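Local coordinates for ADP/ATP-dependent NAD(P)H-hydrate dehydratase (Bacillus subtilis, PDB 3RPZ), which catalyses the ADP- or ATP-dependent dehydration of hydrated NAD(P)H, probably a repair step that returns the damaged nucleotide to its usable reduced form, at residues Ala16-Arg21 and Val239-Tyr244; Thr98-Ala103 and Met228-Glu233. One frame throughout, in Å; residues are numbered along the deposited sequence.

Contact 1 (Ala16-Arg21 and Val239-Tyr244); sequences ATLPER and VLNAVY
Asn-241 reaches out of helix 235-256 and puts its amide nitrogen against Thr-17 and Leu-18, where helix 11-17 gives way to an extended chain. Its ND2 donates to Thr-17 OG1 at 2.9 Å. The bond is fairly straight (162° at the hydrogen), and the hydroxyl lies close to the amide plane. Thr-17 places OG1 for this by a chi1 of 61°, between its own backbone N and carbonyl carbon, so that the hydroxyl is also hydrogen-bonded to His-13 O, one turn earlier in the helix. Leu-18 approaches differently: its CD2 methyl lies over one face of the amide, shifted toward the nitrogen, with CD2 3.6 Å from Asn-241 ND2. One amide nitrogen thus meets a hydroxyl near its plane and a methyl above it. ND2 also bonds His-232 NE2, while OD1 pairs with Trp-9 NE1, so both ends of this buried amide are satisfied and its flip is fixed. A leucine here would probably leave Thr-17 OG1, His-232 NE2 and the indole N-H of Trp-9 each short of a partner, in a place where the apolar branch could not replace the amide. The contact fastens the N-terminal helix 11-17 to one side of helix 235-256: Val-14 packs on Asn-241 and Tyr-244, Leu-18 reaches Leu-245 one turn further on, and another flank of helix 235-256, through Val-239 and Ala-242, lies against helix 217-231.

Contact 2 (Thr98-Ala103 and Met228-Glu233); sequences TYRAIA and MLCCHE
Arg-100 sends CG away from its backbone N (chi1 177°), onto Cys-230, and then bends at chi2 (86°) and again at chi3 (47°). The first torsion brings the aliphatic part of the chain alongside the thiol, with Arg-100 CG 3.7 Å from Cys-230 SG. The two bends turn the guanidinium round so that NH2 meets Cys-230 O at 3.1 Å, edge-on but through a weak, poorly aligned bond. The firmer partner of NH2 is Thr-29 O. Next along the chain, Ala-101 presents its methyl to the helix: its CB sits 4.0 Å from Leu-229 CB and also touches the Cys-230 sulfur. Behind this surface Met-228 O takes the backbone N-H groups of Cys-231 and His-232 and also His-232 ND1, which lies 2.9 Å from Met-228 O and above the carbonyl plane. The chemistry is therefore split: small apolar groups bring helix 217-231 close to the sheet, while at the partly exposed margin a positive guanidinium lies beside a carbonyl near the helix C terminus, where the helix dipole would probably favour it.

In the fold
From the N terminus, helix 11-17 and the chain after it come first, and contact 1 joins them to helix 235-256 more than two hundred residues later, closing the larger loop. Contact 2 is nested inside it, joining strand 101-104, an inner strand of the mixed sheet between 32-36 and 128-130, to the end of helix 217-231. Helices 217-231 and 235-256 follow each other in sequence, and the two contacts meet: Pro-19 packs against Cys-231 and His-232. Together they layer the N-terminal segment, the helix pair and the sheet. Beyond contact 1, Arg-21 bonds Gly-210 O and Ala-213 O of the second subunit, residues that line the AMP pocket.

Contact 1 (Ala16-Arg21 and Val239-Tyr244)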
ATOM      1  N   ALA A  16      -2.382 -35.050  -0.383  1.00 20.31           N
ATOM      2  CA  ALA A  16      -1.827 -36.026  -1.285  1.00 21.49           C
ATOM      3  C   ALA A  16      -1.446 -35.499  -2.666  1.00 20.87           C
ATOM      4  O   ALA A  16      -0.686 -36.180  -3.402  1.00 23.75           O
ATOM      5  CB  ALA A  16      -2.834 -37.167  -1.398  1.00 21.59           C
ATOM      6  N   THR A  17      -2.025 -34.357  -3.062  1.00 19.27           N
ATOM      7  CA  THR A  17      -1.879 -33.866  -4.422  1.00 18.49           C
ATOM      8  C   THR A  17      -1.176 -32.498  -4.579  1.00 19.24           C
ATOM      9  O   THR A  17      -0.806 -32.143  -5.701  1.00 20.06           O
ATOM     10  CB  THR A  17      -3.243 -33.776  -5.152  1.00 17.63           C
ATOM     11  OG1 THR A  17      -4.096 -32.870  -4.466  1.00 17.85           O
ATOM     12  CG2 THR A  17      -3.899 -35.153  -5.284  1.00 20.07           C
ATOM     13  N   LEU A  18      -0.958 -31.757  -3.491  1.00 18.95           N
ATOM     14  CA  LEU A  18      -0.251 -30.482  -3.595  1.00 18.39           C
ATOM     15  C   LEU A  18       1.174 -30.779  -4.035  1.00 18.71           C
ATOM     16  O   LEU A  18       1.771 -31.776  -3.586  1.00 21.02           O
ATOM     17  CB  LEU A  18      -0.259 -29.743  -2.280  1.00 17.56           C
ATOM     18  CG  LEU A  18      -1.539 -29.000  -1.934  1.00 17.33           C
ATOM     19  CD1 LEU A  18      -1.464 -28.498  -0.515  1.00 19.37           C
ATOM     20  CD2 LEU A  18      -1.824 -27.869  -2.884  1.00 17.66           C
ATOM     21  N   PRO A  19       1.720 -29.932  -4.917  1.00 18.94           N
ATOM     22  CA  PRO A  19       3.043 -30.181  -5.489  1.00 19.95           C
ATOM     23  C   PRO A  19       4.199 -29.728  -4.543  1.00 20.87           C
ATOM     24  O   PRO A  19       3.995 -28.890  -3.658  1.00 19.16           O
ATOM     25  CB  PRO A  19       3.033 -29.317  -6.741  1.00 19.69           C
ATOM     26  CG  PRO A  19       2.158 -28.186  -6.444  1.00 20.86           C
ATOM     27  CD  PRO A  19       1.060 -28.813  -5.602  1.00 19.31           C
ATOM     28  N   GLU A  20       5.378 -30.305  -4.793  1.00 25.00           N
ATOM     29  CA  GLU A  20       6.635 -29.795  -4.206  1.00 27.17           C
ATOM     30  C   GLU A  20       7.181 -28.666  -5.018  1.00 25.81           C
ATOM     31  O   GLU A  20       6.735 -28.336  -6.198  1.00 25.89           O
ATOM     32  CB  GLU A  20       7.686 -30.907  -4.048  1.00 30.05           C
ATOM     33  CG  GLU A  20       7.364 -31.860  -2.893  1.00 35.97           C
ATOM     34  CD  GLU A  20       8.630 -32.507  -2.281  1.00 46.41           C
ATOM     35  OE1 GLU A  20       9.609 -32.773  -3.033  1.00 50.12           O
ATOM     36  OE2 GLU A  20       8.641 -32.738  -1.040  1.00 51.48           O
ATOM     37  N   ARG A  21       7.913 -27.824  -4.303  1.00 24.38           N
ATOM     38  CA  ARG A  21       8.702 -26.847  -4.998  1.00 23.34           C
ATOM     39  C   ARG A  21      10.182 -27.182  -4.941  1.00 24.68           C
ATOM     40  O   ARG A  21      10.860 -26.850  -3.950  1.00 26.71           O
ATOM     41  CB  ARG A  21       8.391 -25.489  -4.453  1.00 21.04           C
ATOM     42  CG  ARG A  21       8.464 -24.448  -5.617  1.00 20.22           C
ATOM     43  CD  ARG A  21       7.934 -23.177  -5.255  1.00 19.40           C
ATOM     44  NE  ARG A  21       8.045 -22.157  -6.267  1.00 16.66           N
ATOM     45  CZ  ARG A  21       7.118 -21.870  -7.175  1.00 15.67           C
ATOM     46  NH1 ARG A  21       6.010 -22.562  -7.233  1.00 14.98           N
ATOM     47  NH2 ARG A  21       7.303 -20.885  -8.066  1.00 15.32           N
ATOM     48  N   VAL A 239      -7.372 -27.346 -10.051  1.00 14.16           N
ATOM     49  CA  VAL A 239      -8.694 -26.747  -9.884  1.00 14.06           C
ATOM     50  C   VAL A 239      -9.248 -27.074  -8.500  1.00 14.09           C
ATOM     51  O   VAL A 239      -9.697 -26.208  -7.751  1.00 14.35           O
ATOM     52  CB  VAL A 239      -9.652 -27.207 -10.988  1.00 13.97           C
ATOM     53  CG1 VAL A 239     -11.065 -26.647 -10.720  1.00 16.16           C
ATOM     54  CG2 VAL A 239      -9.163 -26.751 -12.359  1.00 15.34           C
ATOM     55  N   LEU A 240      -9.185 -28.347  -8.146  1.00 14.36           N
ATOM     56  CA  LEU A 240      -9.756 -28.804  -6.863  1.00 14.84           C
ATOM     57  C   LEU A 240      -9.041 -28.189  -5.657  1.00 14.96           C
ATOM     58  O   LEU A 240      -9.675 -27.725  -4.704  1.00 14.72           O
ATOM     59  CB  LEU A 240      -9.710 -30.349  -6.768  1.00 15.32           C
ATOM     60  CG  LEU A 240     -10.654 -31.036  -7.747  1.00 14.25           C
ATOM     61  CD1 LEU A 240     -10.138 -32.472  -8.006  1.00 16.42           C
ATOM     62  CD2 LEU A 240     -12.059 -31.030  -7.204  1.00 16.27           C
ATOM     63  N   ASN A 241      -7.715 -28.116  -5.721  1.00 14.68           N
ATOM     64  CA  ASN A 241      -6.942 -27.505  -4.639  1.00 14.54           C
ATOM     65  C   ASN A 241      -7.124 -26.010  -4.552  1.00 13.64           C
ATOM     66  O   ASN A 241      -7.111 -25.474  -3.451  1.00 14.67           O
ATOM     67  CB  ASN A 241      -5.462 -27.867  -4.712  1.00 14.41           C
ATOM     68  CG  ASN A 241      -5.220 -29.367  -4.373  1.00 16.59           C
ATOM     69  OD1 ASN A 241      -6.060 -29.988  -3.686  1.00 16.00           O
ATOM     70  ND2 ASN A 241      -4.099 -29.945  -4.819  1.00 15.98           N
ATOM     71  N   ALA A 242      -7.320 -25.326  -5.677  1.00 13.74           N
ATOM     72  CA  ALA A 242      -7.549 -23.911  -5.646  1.00 13.77           C
ATOM     73  C   ALA A 242      -8.850 -23.613  -4.966  1.00 14.04           C
ATOM     74  O   ALA A 242      -8.939 -22.731  -4.093  1.00 13.45           O
ATOM     75  CB  ALA A 242      -7.512 -23.317  -7.069  1.00 13.89           C
ATOM     76  N   VAL A 243      -9.918 -24.315  -5.375  1.00 14.18           N
ATOM     77  CA  VAL A 243     -11.253 -24.082  -4.800  1.00 14.05           C
ATOM     78  C   VAL A 243     -11.211 -24.391  -3.276  1.00 13.78           C
ATOM     79  O   VAL A 243     -11.700 -23.608  -2.433  1.00 14.30           O
ATOM     80  CB  VAL A 243     -12.291 -24.931  -5.487  1.00 13.16           C
ATOM     81  CG1 VAL A 243     -13.637 -24.810  -4.805  1.00 14.58           C
ATOM     82  CG2 VAL A 243     -12.412 -24.497  -6.949  1.00 14.66           C
ATOM     83  N   TYR A 244     -10.536 -25.466  -2.914  1.00 13.39           N
ATOM     84  CA  TYR A 244     -10.439 -25.867  -1.507  1.00 14.13           C
ATOM     85  C   TYR A 244      -9.675 -24.855  -0.673  1.00 13.34           C
ATOM     86  O   TYR A 244     -10.144 -24.410   0.369  1.00 14.61           O
ATOM     87  CB  TYR A 244      -9.776 -27.261  -1.381  1.00 14.82           C
ATOM     88  CG  TYR A 244      -9.733 -27.817   0.008  1.00 15.67           C
ATOM     89  CD1 TYR A 244      -8.865 -27.304   0.950  1.00 16.02           C
ATOM     90  CD2 TYR A 244     -10.565 -28.842   0.366  1.00 15.21           C
ATOM     91  CE1 TYR A 244      -8.855 -27.812   2.257  1.00 16.18           C
ATOM     92  CE2 TYR A 244     -10.537 -29.361   1.646  1.00 16.80           C
ATOM     93  CZ  TYR A 244      -9.684 -28.811   2.570  1.00 16.08           C
ATOM     94  OH  TYR A 244      -9.692 -29.356   3.904  1.00 19.69           O
TER

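Contact 2 (Thr98-Ala103 and Met228-Glu233)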
ATOM      1  N   THR A  98       4.110 -18.202 -25.775  1.00 32.54           N
ATOM      2  CA  THR A  98       3.710 -19.487 -25.167  1.00 30.49           C
ATOM      3  C   THR A  98       3.457 -19.232 -23.691  1.00 26.03           C
ATOM      4  O   THR A  98       4.319 -18.670 -22.973  1.00 27.20           O
ATOM      5  CB  THR A  98       4.784 -20.593 -25.303  1.00 31.83           C
ATOM      6  OG1 THR A  98       5.047 -20.782 -26.694  1.00 37.05           O
ATOM      7  CG2 THR A  98       4.327 -21.945 -24.733  1.00 33.35           C
ATOM      8  N   TYR A  99       2.283 -19.652 -23.247  1.00 21.63           N
ATOM      9  CA  TYR A  99       1.932 -19.559 -21.838  1.00 19.06           C
ATOM     10  C   TYR A  99       1.642 -20.952 -21.271  1.00 17.62           C
ATOM     11  O   TYR A  99       1.149 -21.861 -21.987  1.00 18.67           O
ATOM     12  CB  TYR A  99       0.706 -18.646 -21.644  1.00 17.16           C
ATOM     13  CG  TYR A  99       1.016 -17.237 -22.024  1.00 16.79           C
ATOM     14  CD1 TYR A  99       1.809 -16.438 -21.217  1.00 16.28           C
ATOM     15  CD2 TYR A  99       0.573 -16.697 -23.223  1.00 19.32           C
ATOM     16  CE1 TYR A  99       2.127 -15.160 -21.538  1.00 17.38           C
ATOM     17  CE2 TYR A  99       0.896 -15.421 -23.554  1.00 20.36           C
ATOM     18  CZ  TYR A  99       1.701 -14.661 -22.727  1.00 18.21           C
ATOM     19  OH  TYR A  99       2.028 -13.343 -23.044  1.00 21.78           O
ATOM     20  N   ARG A 100       1.942 -21.130 -19.999  1.00 16.12           N
ATOM     21  CA  ARG A 100       1.632 -22.353 -19.268  1.00 16.53           C
ATOM     22  C   ARG A 100       0.121 -22.555 -19.037  1.00 15.82           C
ATOM     23  O   ARG A 100      -0.359 -23.655 -19.002  1.00 17.89           O
ATOM     24  CB  ARG A 100       2.457 -22.422 -17.984  1.00 17.51           C
ATOM     25  CG  ARG A 100       2.173 -23.604 -17.094  1.00 21.19           C
ATOM     26  CD  ARG A 100       2.928 -24.848 -17.413  1.00 25.74           C
ATOM     27  NE  ARG A 100       4.354 -24.725 -17.651  1.00 22.92           N
ATOM     28  CZ  ARG A 100       5.309 -24.955 -16.762  1.00 20.30           C
ATOM     29  NH1 ARG A 100       6.557 -24.860 -17.138  1.00 22.69           N
ATOM     30  NH2 ARG A 100       5.040 -25.244 -15.507  1.00 22.48           N
ATOM     31  N   ALA A 101      -0.581 -21.449 -18.850  1.00 15.29           N
ATOM     32  CA  ALA A 101      -2.017 -21.424 -18.577  1.00 14.26           C
ATOM     33  C   ALA A 101      -2.487 -19.999 -18.823  1.00 13.67           C
ATOM     34  O   ALA A 101      -1.682 -19.047 -18.668  1.00 14.56           O
ATOM     35  CB  ALA A 101      -2.335 -21.856 -17.136  1.00 15.18           C
ATOM     36  N   ILE A 102      -3.750 -19.806 -19.141  1.00 14.37           N
ATOM     37  CA  ILE A 102      -4.333 -18.492 -19.445  1.00 14.31           C
ATOM     38  C   ILE A 102      -5.669 -18.384 -18.718  1.00 13.92           C
ATOM     39  O   ILE A 102      -6.455 -19.349 -18.759  1.00 14.69           O
ATOM     40  CB  ILE A 102      -4.556 -18.308 -20.957  1.00 15.27           C
ATOM     41  CG1 ILE A 102      -3.234 -18.486 -21.699  1.00 15.54           C
ATOM     42  CG2 ILE A 102      -5.241 -16.957 -21.258  1.00 16.96           C
ATOM     43  CD1 ILE A 102      -3.367 -18.485 -23.232  1.00 18.14           C
ATOM     44  N   ALA A 103      -5.966 -17.241 -18.120  1.00 13.52           N
ATOM     45  CA  ALA A 103      -7.295 -16.929 -17.626  1.00 13.50           C
ATOM     46  C   ALA A 103      -7.789 -15.667 -18.268  1.00 14.20           C
ATOM     47  O   ALA A 103      -7.035 -14.718 -18.442  1.00 13.94           O
ATOM     48  CB  ALA A 103      -7.294 -16.764 -16.104  1.00 14.17           C
ATOM     49  N   MET A 228      -2.316 -22.273  -9.757  1.00 13.55           N
ATOM     50  CA  MET A 228      -2.196 -23.691  -9.425  1.00 14.64           C
ATOM     51  C   MET A 228      -2.045 -24.573 -10.650  1.00 14.39           C
ATOM     52  O   MET A 228      -1.337 -25.582 -10.632  1.00 15.10           O
ATOM     53  CB  MET A 228      -3.282 -24.129  -8.449  1.00 16.40           C
ATOM     54  CG  MET A 228      -2.855 -23.667  -6.887  1.00 16.78           C
ATOM     55  SD  MET A 228      -4.160 -24.278  -5.871  1.00 20.70           S
ATOM     56  CE  MET A 228      -3.960 -23.008  -4.629  1.00 20.38           C
ATOM     57  N   LEU A 229      -2.623 -24.161 -11.761  1.00 13.54           N
ATOM     58  CA  LEU A 229      -2.444 -24.901 -13.039  1.00 14.50           C
ATOM     59  C   LEU A 229      -0.989 -24.932 -13.473  1.00 14.54           C
ATOM     60  O   LEU A 229      -0.576 -25.809 -14.260  1.00 17.08           O
ATOM     61  CB  LEU A 229      -3.283 -24.278 -14.155  1.00 14.21           C
ATOM     62  CG  LEU A 229      -4.780 -24.558 -14.080  1.00 14.04           C
ATOM     63  CD1 LEU A 229      -5.521 -23.562 -14.984  1.00 16.31           C
ATOM     64  CD2 LEU A 229      -5.075 -26.020 -14.477  1.00 15.68           C
ATOM     65  N   CYS A 230      -0.229 -23.924 -13.045  1.00 14.53           N
ATOM     66  CA  CYS A 230       1.179 -23.841 -13.417  1.00 14.25           C
ATOM     67  C   CYS A 230       2.087 -24.717 -12.592  1.00 15.86           C
ATOM     68  O   CYS A 230       3.182 -25.096 -13.047  1.00 17.61           O
ATOM     69  CB  CYS A 230       1.657 -22.376 -13.345  1.00 14.53           C
ATOM     70  SG  CYS A 230       0.860 -21.313 -14.554  1.00 15.64           S
ATOM     71  N   CYS A 231       1.705 -25.079 -11.378  1.00 15.49           N
ATOM     72  CA  CYS A 231       2.583 -25.865 -10.488  1.00 16.63           C
ATOM     73  C   CYS A 231       2.114 -27.282 -10.239  1.00 17.01           C
ATOM     74  O   CYS A 231       2.903 -28.098  -9.764  1.00 18.53           O
ATOM     75  CB  CYS A 231       2.827 -25.153  -9.170  1.00 16.17           C
ATOM     76  SG  CYS A 231       1.374 -24.766  -8.165  1.00 16.80           S
ATOM     77  N   HIS A 232       0.866 -27.605 -10.600  1.00 17.05           N
ATOM     78  CA  HIS A 232       0.385 -28.975 -10.489  1.00 16.73           C
ATOM     79  C   HIS A 232       0.587 -29.722 -11.801  1.00 19.40           C
ATOM     80  O   HIS A 232       0.182 -29.212 -12.828  1.00 20.81           O
ATOM     81  CB  HIS A 232      -1.121 -29.044 -10.162  1.00 16.87           C
ATOM     82  CG  HIS A 232      -1.501 -28.622  -8.773  1.00 16.68           C
ATOM     83  ND1 HIS A 232      -1.383 -27.329  -8.308  1.00 15.21           N
ATOM     84  CD2 HIS A 232      -1.994 -29.342  -7.728  1.00 16.02           C
ATOM     85  CE1 HIS A 232      -1.832 -27.271  -7.061  1.00 15.57           C
ATOM     86  NE2 HIS A 232      -2.189 -28.483  -6.679  1.00 16.24           N
ATOM     87  N   GLU A 233       1.055 -30.943 -11.758  1.00 22.19           N
ATOM     88  CA  GLU A 233       1.126 -31.753 -12.960  1.00 24.71           C
ATOM     89  C   GLU A 233      -0.260 -32.095 -13.532  1.00 23.48           C
ATOM     90  O   GLU A 233      -0.451 -32.090 -14.773  1.00 24.38           O
ATOM     91  CB  GLU A 233       1.875 -33.052 -12.669  1.00 27.92           C
ATOM     92  CG  GLU A 233       2.200 -33.902 -13.870  1.00 36.21           C
ATOM     93  CD  GLU A 233       3.030 -35.150 -13.499  1.00 45.43           C
ATOM     94  OE1 GLU A 233       2.934 -35.634 -12.334  1.00 50.08           O
ATOM     95  OE2 GLU A 233       3.746 -35.670 -14.392  1.00 52.56           O
TER